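Long-range contact in cell surface protein (Faecalibacterium prausnitzii A2-165, PDB 4GT6), which is of unknown function but, as an extracellular protein built of BspA-type leucine-rich repeats, probably binds other proteins through this repeat region: residues L122-H134 against V142-M155. Sequence-based numbering, arbitrary orientation. Where two conformers were deposited one is given.
With EDO (1,2-ethanediol), chain M.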
ATOM      1  N   LEU A 122       4.547  -9.954 -17.058  1.00 34.78           N
ATOM      2  CA  LEU A 122       4.238  -8.521 -16.949  1.00 33.49           C
ATOM      3  C   LEU A 122       4.667  -7.698 -18.175  1.00 36.63           C
ATOM      4  O   LEU A 122       4.200  -6.574 -18.361  1.00 36.92           O
ATOM      5  CB  LEU A 122       4.962  -8.002 -15.705  1.00 33.17           C
ATOM      6  CG  LEU A 122       4.156  -7.210 -14.706  1.00 38.12           C
ATOM      7  CD1 LEU A 122       2.931  -7.975 -14.224  1.00 37.99           C
ATOM      8  CD2 LEU A 122       5.003  -6.826 -13.553  1.00 40.04           C
ATOM      9  N   ASP A 123       5.545  -8.245 -19.010  1.00 32.51           N
ATOM     10  CA  ASP A 123       6.163  -7.543 -20.136  1.00 32.12           C
ATOM     11  C   ASP A 123       5.199  -6.899 -21.168  1.00 33.16           C
ATOM     12  O   ASP A 123       5.559  -5.866 -21.724  1.00 32.25           O
ATOM     13  CB  ASP A 123       7.167  -8.472 -20.848  1.00 35.67           C
ATOM     14  CG  ASP A 123       8.318  -8.956 -19.957  1.00 52.25           C
ATOM     15  OD1 ASP A 123       8.561  -8.331 -18.892  1.00 52.18           O
ATOM     16  OD2 ASP A 123       8.947  -9.976 -20.303  1.00 61.90           O
ATOM     17  N   SER A 124       4.009  -7.473 -21.447  1.00 27.52           N
ATOM     18  CA  SER A 124       3.109  -6.864 -22.445  1.00 25.99           C
ATOM     19  C   SER A 124       1.659  -6.683 -21.913  1.00 23.40           C
ATOM     20  O   SER A 124       0.718  -6.555 -22.696  1.00 23.09           O
ATOM     21  CB  SER A 124       3.107  -7.685 -23.733  1.00 33.50           C
ATOM     22  OG  SER A 124       2.596  -8.985 -23.492  1.00 46.13           O
ATOM     23  N   VAL A 125       1.517  -6.613 -20.599  0.50 18.39           N
ATOM     24  CA  VAL A 125       0.235  -6.464 -19.922  0.50 16.86           C
ATOM     25  C   VAL A 125      -0.339  -5.044 -20.144  0.50 19.82           C
ATOM     26  O   VAL A 125       0.425  -4.079 -20.261  0.50 19.33           O
ATOM     27  CB  VAL A 125       0.398  -6.822 -18.418  0.50 20.03           C
ATOM     28  CG1 VAL A 125       1.080  -5.707 -17.614  0.50 19.78           C
ATOM     29  CG2 VAL A 125      -0.924  -7.229 -17.794  0.50 19.14           C
ATOM     30  N   THR A 126      -1.674  -4.933 -20.248  1.00 15.95           N
ATOM     31  CA  THR A 126      -2.335  -3.637 -20.399  1.00 16.73           C
ATOM     32  C   THR A 126      -3.254  -3.418 -19.204  1.00 21.08           C
ATOM     33  O   THR A 126      -3.677  -2.293 -18.979  1.00 20.25           O
ATOM     34  CB  THR A 126      -3.078  -3.496 -21.724  1.00 22.53           C
ATOM     35  OG1 THR A 126      -4.070  -4.510 -21.822  1.00 22.62           O
ATOM     36  CG2 THR A 126      -2.143  -3.464 -22.939  1.00 23.31           C
ATOM     37  N   GLU A 127      -3.623  -4.499 -18.472  1.00 16.81           N
ATOM     38  CA  GLU A 127      -4.529  -4.383 -17.321  1.00 16.03           C
ATOM     39  C   GLU A 127      -4.097  -5.302 -16.218  1.00 17.93           C
ATOM     40  O   GLU A 127      -3.877  -6.486 -16.465  1.00 15.77           O
ATOM     41  CB  GLU A 127      -5.994  -4.748 -17.688  1.00 17.63           C
ATOM     42  CG  GLU A 127      -6.659  -3.881 -18.741  1.00 30.87           C
ATOM     43  CD  GLU A 127      -8.051  -4.389 -19.064  1.00 50.75           C
ATOM     44  OE1 GLU A 127      -8.983  -4.105 -18.278  1.00 49.36           O
ATOM     45  OE2 GLU A 127      -8.191  -5.150 -20.048  1.00 42.79           O
ATOM     46  N   ILE A 128      -3.965  -4.767 -15.017  1.00 13.39           N
ATOM     47  CA  ILE A 128      -3.627  -5.548 -13.818  1.00 13.62           C
ATOM     48  C   ILE A 128      -4.611  -5.104 -12.742  1.00 18.21           C
ATOM     49  O   ILE A 128      -4.649  -3.903 -12.405  1.00 17.31           O
ATOM     50  CB  ILE A 128      -2.157  -5.410 -13.348  1.00 16.44           C
ATOM     51  CG1 ILE A 128      -1.125  -5.504 -14.489  1.00 17.83           C
ATOM     52  CG2 ILE A 128      -1.890  -6.449 -12.281  1.00 15.98           C
ATOM     53  CD1 ILE A 128       0.336  -5.002 -14.063  1.00 22.90           C
ATOM     54  N   ASP A 129      -5.386  -6.043 -12.192  1.00 14.25           N
ATOM     55  CA  ASP A 129      -6.419  -5.671 -11.233  1.00 13.88           C
ATOM     56  C   ASP A 129      -5.914  -5.701  -9.791  1.00 15.29           C
ATOM     57  O   ASP A 129      -4.771  -6.060  -9.524  1.00 14.46           O
ATOM     58  CB  ASP A 129      -7.666  -6.552 -11.406  1.00 15.77           C
ATOM     59  CG  ASP A 129      -9.010  -5.836 -11.219  1.00 24.77           C
ATOM     60  OD1 ASP A 129      -9.046  -4.755 -10.524  1.00 20.50           O
ATOM     61  OD2 ASP A 129     -10.039  -6.374 -11.709  1.00 24.68           O
ATOM     62  N   SER A 130      -6.773  -5.272  -8.864  1.00 12.33           N
ATOM     63  CA  SER A 130      -6.475  -5.091  -7.437  1.00 12.05           C
ATOM     64  C   SER A 130      -5.702  -6.225  -6.806  1.00 14.68           C
ATOM     65  O   SER A 130      -6.039  -7.398  -7.029  1.00 13.22           O
ATOM     66  CB  SER A 130      -7.776  -4.940  -6.653  1.00 17.10           C
ATOM     67  OG  SER A 130      -8.555  -3.930  -7.276  1.00 23.33           O
ATOM     68  N   GLU A 131      -4.677  -5.857  -5.998  1.00 10.77           N
ATOM     69  CA  GLU A 131      -3.885  -6.761  -5.152  1.00  9.97           C
ATOM     70  C   GLU A 131      -3.281  -7.950  -5.908  1.00 13.55           C
ATOM     71  O   GLU A 131      -3.047  -8.993  -5.286  1.00 13.64           O
ATOM     72  CB  GLU A 131      -4.827  -7.320  -4.071  1.00 12.23           C
ATOM     73  CG  GLU A 131      -5.421  -6.260  -3.152  1.00 16.62           C
ATOM     74  CD  GLU A 131      -6.410  -6.871  -2.181  1.00 27.45           C
ATOM     75  OE1 GLU A 131      -7.493  -7.325  -2.619  1.00 24.72           O
ATOM     76  OE2 GLU A 131      -6.048  -6.987  -0.990  1.00 31.43           O
ATOM     77  N   ALA A 132      -2.982  -7.798  -7.204  1.00 11.97           N
ATOM     78  CA  ALA A 132      -2.456  -8.908  -7.997  1.00 12.44           C
ATOM     79  C   ALA A 132      -1.121  -9.408  -7.459  1.00 15.49           C
ATOM     80  O   ALA A 132      -0.845 -10.594  -7.603  1.00 14.80           O
ATOM     81  CB  ALA A 132      -2.299  -8.488  -9.451  1.00 13.36           C
ATOM     82  N   PHE A 133      -0.308  -8.539  -6.795  1.00 11.58           N
ATOM     83  CA  PHE A 133       0.984  -8.996  -6.279  1.00 11.94           C
ATOM     84  C   PHE A 133       1.109  -8.701  -4.793  1.00 15.82           C
ATOM     85  O   PHE A 133       2.218  -8.522  -4.291  1.00 14.64           O
ATOM     86  CB  PHE A 133       2.143  -8.359  -7.088  1.00 14.05           C
ATOM     87  CG  PHE A 133       2.122  -8.843  -8.527  1.00 14.80           C
ATOM     88  CD1 PHE A 133       2.611 -10.106  -8.862  1.00 16.52           C
ATOM     89  CD2 PHE A 133       1.565  -8.056  -9.533  1.00 17.62           C
ATOM     90  CE1 PHE A 133       2.571 -10.563 -10.183  1.00 17.90           C
ATOM     91  CE2 PHE A 133       1.504  -8.522 -10.858  1.00 19.51           C
ATOM     92  CZ  PHE A 133       1.969  -9.794 -11.160  1.00 17.76           C
ATOM     93  N   HIS A 134      -0.029  -8.606  -4.104  1.00 13.53           N
ATOM     94  CA  HIS A 134      -0.081  -8.320  -2.667  0.50 13.15           C
ATOM     95  C   HIS A 134       0.697  -9.424  -1.908  1.00 16.31           C
ATOM     96  O   HIS A 134       0.452 -10.607  -2.130  1.00 13.93           O
ATOM     97  CB  HIS A 134      -1.559  -8.237  -2.232  0.50 13.98           C
ATOM     98  CG  HIS A 134      -1.831  -7.812  -0.815  0.50 17.11           C
ATOM     99  ND1 HIS A 134      -3.123  -7.526  -0.398  0.50 18.98           N
ATOM    100  CD2 HIS A 134      -0.997  -7.676   0.243  0.50 17.96           C
ATOM    101  CE1 HIS A 134      -3.031  -7.216   0.885  0.50 18.17           C
ATOM    102  NE2 HIS A 134      -1.772  -7.298   1.317  0.50 17.90           N
ATOM    103  N   VAL A 142      10.275  -4.141 -10.402  1.00 18.88           N
ATOM    104  CA  VAL A 142       9.128  -4.313 -11.287  1.00 18.71           C
ATOM    105  C   VAL A 142       9.096  -3.176 -12.288  1.00 21.37           C
ATOM    106  O   VAL A 142       9.239  -2.016 -11.901  1.00 21.03           O
ATOM    107  CB  VAL A 142       7.788  -4.401 -10.495  1.00 23.37           C
ATOM    108  CG1 VAL A 142       6.586  -4.287 -11.433  1.00 23.87           C
ATOM    109  CG2 VAL A 142       7.700  -5.701  -9.689  1.00 23.56           C
ATOM    110  N   THR A 143       8.866  -3.507 -13.556  1.00 17.29           N
ATOM    111  CA  THR A 143       8.658  -2.522 -14.602  1.00 17.95           C
ATOM    112  C   THR A 143       7.237  -2.705 -15.117  1.00 22.24           C
ATOM    113  O   THR A 143       6.883  -3.780 -15.606  1.00 20.56           O
ATOM    114  CB  THR A 143       9.712  -2.607 -15.730  1.00 23.88           C
ATOM    115  OG1 THR A 143      11.000  -2.341 -15.185  1.00 27.26           O
ATOM    116  CG2 THR A 143       9.445  -1.599 -16.855  1.00 25.14           C
ATOM    117  N   ILE A 144       6.424  -1.658 -14.998  0.50 18.42           N
ATOM    118  CA  ILE A 144       5.051  -1.657 -15.500  0.50 17.71           C
ATOM    119  C   ILE A 144       5.119  -1.110 -16.928  0.50 21.87           C
ATOM    120  O   ILE A 144       5.637  -0.008 -17.124  0.50 21.41           O
ATOM    121  CB  ILE A 144       4.087  -0.873 -14.560  0.50 19.92           C
ATOM    122  CG1 ILE A 144       4.020  -1.504 -13.137  0.50 19.79           C
ATOM    123  CG2 ILE A 144       2.690  -0.726 -15.171  0.50 20.36           C
ATOM    124  CD1 ILE A 144       3.490  -3.032 -13.038  0.50 21.52           C
ATOM    125  N   PRO A 145       4.675  -1.878 -17.950  1.00 19.55           N
ATOM    126  CA  PRO A 145       4.808  -1.398 -19.336  1.00 19.23           C
ATOM    127  C   PRO A 145       3.832  -0.316 -19.752  1.00 21.05           C
ATOM    128  O   PRO A 145       2.753  -0.189 -19.168  1.00 19.30           O
ATOM    129  CB  PRO A 145       4.532  -2.656 -20.173  1.00 21.28           C
ATOM    130  CG  PRO A 145       3.601  -3.442 -19.347  1.00 23.55           C
ATOM    131  CD  PRO A 145       4.058  -3.228 -17.919  1.00 20.65           C
ATOM    132  N   GLU A 146       4.230   0.445 -20.806  1.00 18.85           N
ATOM    133  CA  GLU A 146       3.385   1.482 -21.392  0.50 18.55           C
ATOM    134  C   GLU A 146       2.083   0.818 -21.861  1.00 22.70           C
ATOM    135  O   GLU A 146       2.115  -0.272 -22.421  1.00 20.79           O
ATOM    136  CB  GLU A 146       4.125   2.225 -22.534  0.50 20.27           C
ATOM    137  CG  GLU A 146       5.301   3.091 -22.069  0.50 25.93           C
ATOM    138  CD  GLU A 146       4.987   4.380 -21.318  0.50 29.77           C
ATOM    139  OE1 GLU A 146       3.793   4.747 -21.232  0.50 25.77           O
ATOM    140  OE2 GLU A 146       5.933   5.006 -20.782  0.50 16.46           O
ATOM    141  N   GLY A 147       0.951   1.441 -21.560  1.00 21.62           N
ATOM    142  CA  GLY A 147      -0.342   0.857 -21.906  1.00 21.41           C
ATOM    143  C   GLY A 147      -1.159   0.561 -20.663  1.00 23.14           C
ATOM    144  O   GLY A 147      -2.392   0.551 -20.720  1.00 22.87           O
ATOM    145  N   VAL A 148      -0.482   0.357 -19.511  1.00 17.59           N
ATOM    146  CA  VAL A 148      -1.167   0.206 -18.226  1.00 15.79           C
ATOM    147  C   VAL A 148      -1.600   1.623 -17.784  1.00 17.85           C
ATOM    148  O   VAL A 148      -0.757   2.518 -17.748  1.00 16.60           O
ATOM    149  CB  VAL A 148      -0.301  -0.502 -17.168  1.00 18.73           C
ATOM    150  CG1 VAL A 148      -1.002  -0.467 -15.803  1.00 16.91           C
ATOM    151  CG2 VAL A 148      -0.017  -1.963 -17.575  1.00 18.54           C
ATOM    152  N   THR A 149      -2.893   1.833 -17.489  1.00 14.88           N
ATOM    153  CA  THR A 149      -3.374   3.203 -17.183  1.00 14.58           C
ATOM    154  C   THR A 149      -3.576   3.473 -15.696  1.00 18.35           C
ATOM    155  O   THR A 149      -3.838   4.618 -15.317  1.00 18.72           O
ATOM    156  CB  THR A 149      -4.642   3.528 -17.991  1.00 18.44           C
ATOM    157  OG1 THR A 149      -5.638   2.531 -17.713  1.00 19.94           O
ATOM    158  CG2 THR A 149      -4.356   3.585 -19.506  1.00 19.86           C
ATOM    159  N   SER A 150      -3.447   2.458 -14.846  1.00 15.52           N
ATOM    160  CA  SER A 150      -3.485   2.700 -13.400  1.00 16.29           C
ATOM    161  C   SER A 150      -2.819   1.589 -12.637  1.00 19.96           C
ATOM    162  O   SER A 150      -2.690   0.474 -13.138  1.00 18.81           O
ATOM    163  CB  SER A 150      -4.909   2.903 -12.880  1.00 21.67           C
ATOM    164  OG  SER A 150      -5.688   1.730 -13.009  1.00 25.89           O
ATOM    165  N   VAL A 151      -2.383   1.893 -11.413  1.00 15.13           N
ATOM    166  CA  VAL A 151      -1.829   0.877 -10.534  1.00 14.25           C
ATOM    167  C   VAL A 151      -2.973   0.590  -9.587  1.00 17.82           C
ATOM    168  O   VAL A 151      -3.312   1.456  -8.773  1.00 15.24           O
ATOM    169  CB  VAL A 151      -0.521   1.324  -9.830  1.00 16.83           C
ATOM    170  CG1 VAL A 151      -0.036   0.229  -8.865  1.00 15.52           C
ATOM    171  CG2 VAL A 151       0.554   1.630 -10.860  1.00 16.63           C
ATOM    172  N   ALA A 152      -3.631  -0.573  -9.742  1.00 14.73           N
ATOM    173  CA  ALA A 152      -4.842  -0.896  -8.964  1.00 15.43           C
ATOM    174  C   ALA A 152      -4.543  -1.007  -7.459  1.00 14.71           C
ATOM    175  O   ALA A 152      -3.384  -1.154  -7.063  1.00 14.73           O
ATOM    176  CB  ALA A 152      -5.488  -2.171  -9.491  1.00 16.29           C
ATOM    177  N   ASP A 153      -5.577  -0.856  -6.630  1.00 12.67           N
ATOM    178  CA  ASP A 153      -5.433  -0.820  -5.174  1.00 12.90           C
ATOM    179  C   ASP A 153      -4.718  -2.050  -4.620  1.00 15.71           C
ATOM    180  O   ASP A 153      -4.963  -3.171  -5.073  1.00 14.57           O
ATOM    181  CB  ASP A 153      -6.790  -0.643  -4.475  1.00 15.01           C
ATOM    182  CG  ASP A 153      -7.779  -1.754  -4.708  1.00 24.14           C
ATOM    183  OD1 ASP A 153      -8.419  -1.768  -5.791  1.00 23.08           O
ATOM    184  OD2 ASP A 153      -7.882  -2.634  -3.842  1.00 29.39           O
ATOM    185  N   GLY A 154      -3.795  -1.798  -3.701  1.00 13.32           N
ATOM    186  CA  GLY A 154      -3.024  -2.822  -3.001  1.00 13.11           C
ATOM    187  C   GLY A 154      -2.185  -3.715  -3.885  1.00 15.27           C
ATOM    188  O   GLY A 154      -1.796  -4.798  -3.456  1.00 14.80           O
HETATM  189  N   MSE A 155      -1.892  -3.267  -5.118  1.00 12.61           N
HETATM  190  CA  MSE A 155      -1.176  -4.110  -6.085  0.50 12.24           C
HETATM  191  C   MSE A 155       0.126  -4.675  -5.534  1.00 15.68           C
HETATM  192  O   MSE A 155       0.361  -5.875  -5.730  1.00 14.92           O
HETATM  193  CB  MSE A 155      -0.906  -3.397  -7.412  0.50 13.74           C
HETATM  194  CG  MSE A 155      -0.093  -4.272  -8.412  0.50 19.89           C
HETATM  195 SE   MSE A 155      -0.040  -3.489 -10.160  0.38 27.14          SE
HETATM  196  CE  MSE A 155      -1.904  -3.360 -10.299  0.50 23.89           C
TER
HETATM  197  C1  EDO M 911       9.106 -14.270 -21.496  1.00 51.33           C
HETATM  198  O1  EDO M 911      10.043 -15.196 -22.032  1.00 49.08           O
HETATM  199  C2  EDO M 911       9.266 -12.843 -22.075  1.00 52.63           C
HETATM  200  O2  EDO M 911       8.102 -12.044 -21.818  1.00 50.28           O
HETATM  201  O   HOH W   1       1.656  -3.126 -22.439  1.00 25.99           O
HETATM  202  O   HOH W   2      -4.632  -0.444 -17.165  1.00 18.23           O
HETATM  203  O   HOH W   3      -4.610  -1.855 -14.828  1.00 24.77           O
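Met155, present as selenomethionine, folds the end of its side chain back over Ile128, its methyl CE lying 3.7 Å from Ile128 CG2 and slightly closer to the carbonyl O of Ile128. The long chain is extended as far as SE and then bends (chi3 -55°), which lays CE across the isoleucine at about a right angle. On its other branch Ile128 reaches Ile144, CD1 to CD1 at 3.9 Å, and Leu122 CD2 wedges in beside Ile144 and Val142. As in leucine-rich repeat solenoids generally, aliphatic side chains of successive coils fill a shared core, here partly in staggered pairs: Ile128 meets both Ile144 and Met155. Pro145 lies over the turn that begins at Leu122, with CG 3.8 Å from Val125 CG1.

Polar bonds fasten the opposite end. Glu131 N donates to Asp153 O (2.9 Å), and Phe133 N to Met155 O. Ser130 OG gives a short 2.6 Å bond to Asp153 OD1, arriving from above the carboxylate plane; Asp153 has CG between its own N and carbonyl carbon (chi1 62°), which turns the carboxylate toward the serine. With an alanine in place of Asp153, Ser130 OG would probably lose this acceptor and its hydroxyl be freer to rotate. Waters bridge the coils as well, one joining Thr126 O to Thr149 N; another, on Ile128 N, holds Ser150 O only weakly.

Strand 127-128 pairs in parallel with strand 104-105, whose Ile105 touches Leu122, Val125 and Ile128, while strands 141-143 and 150-151 pair onward with 164-166 and 173-174.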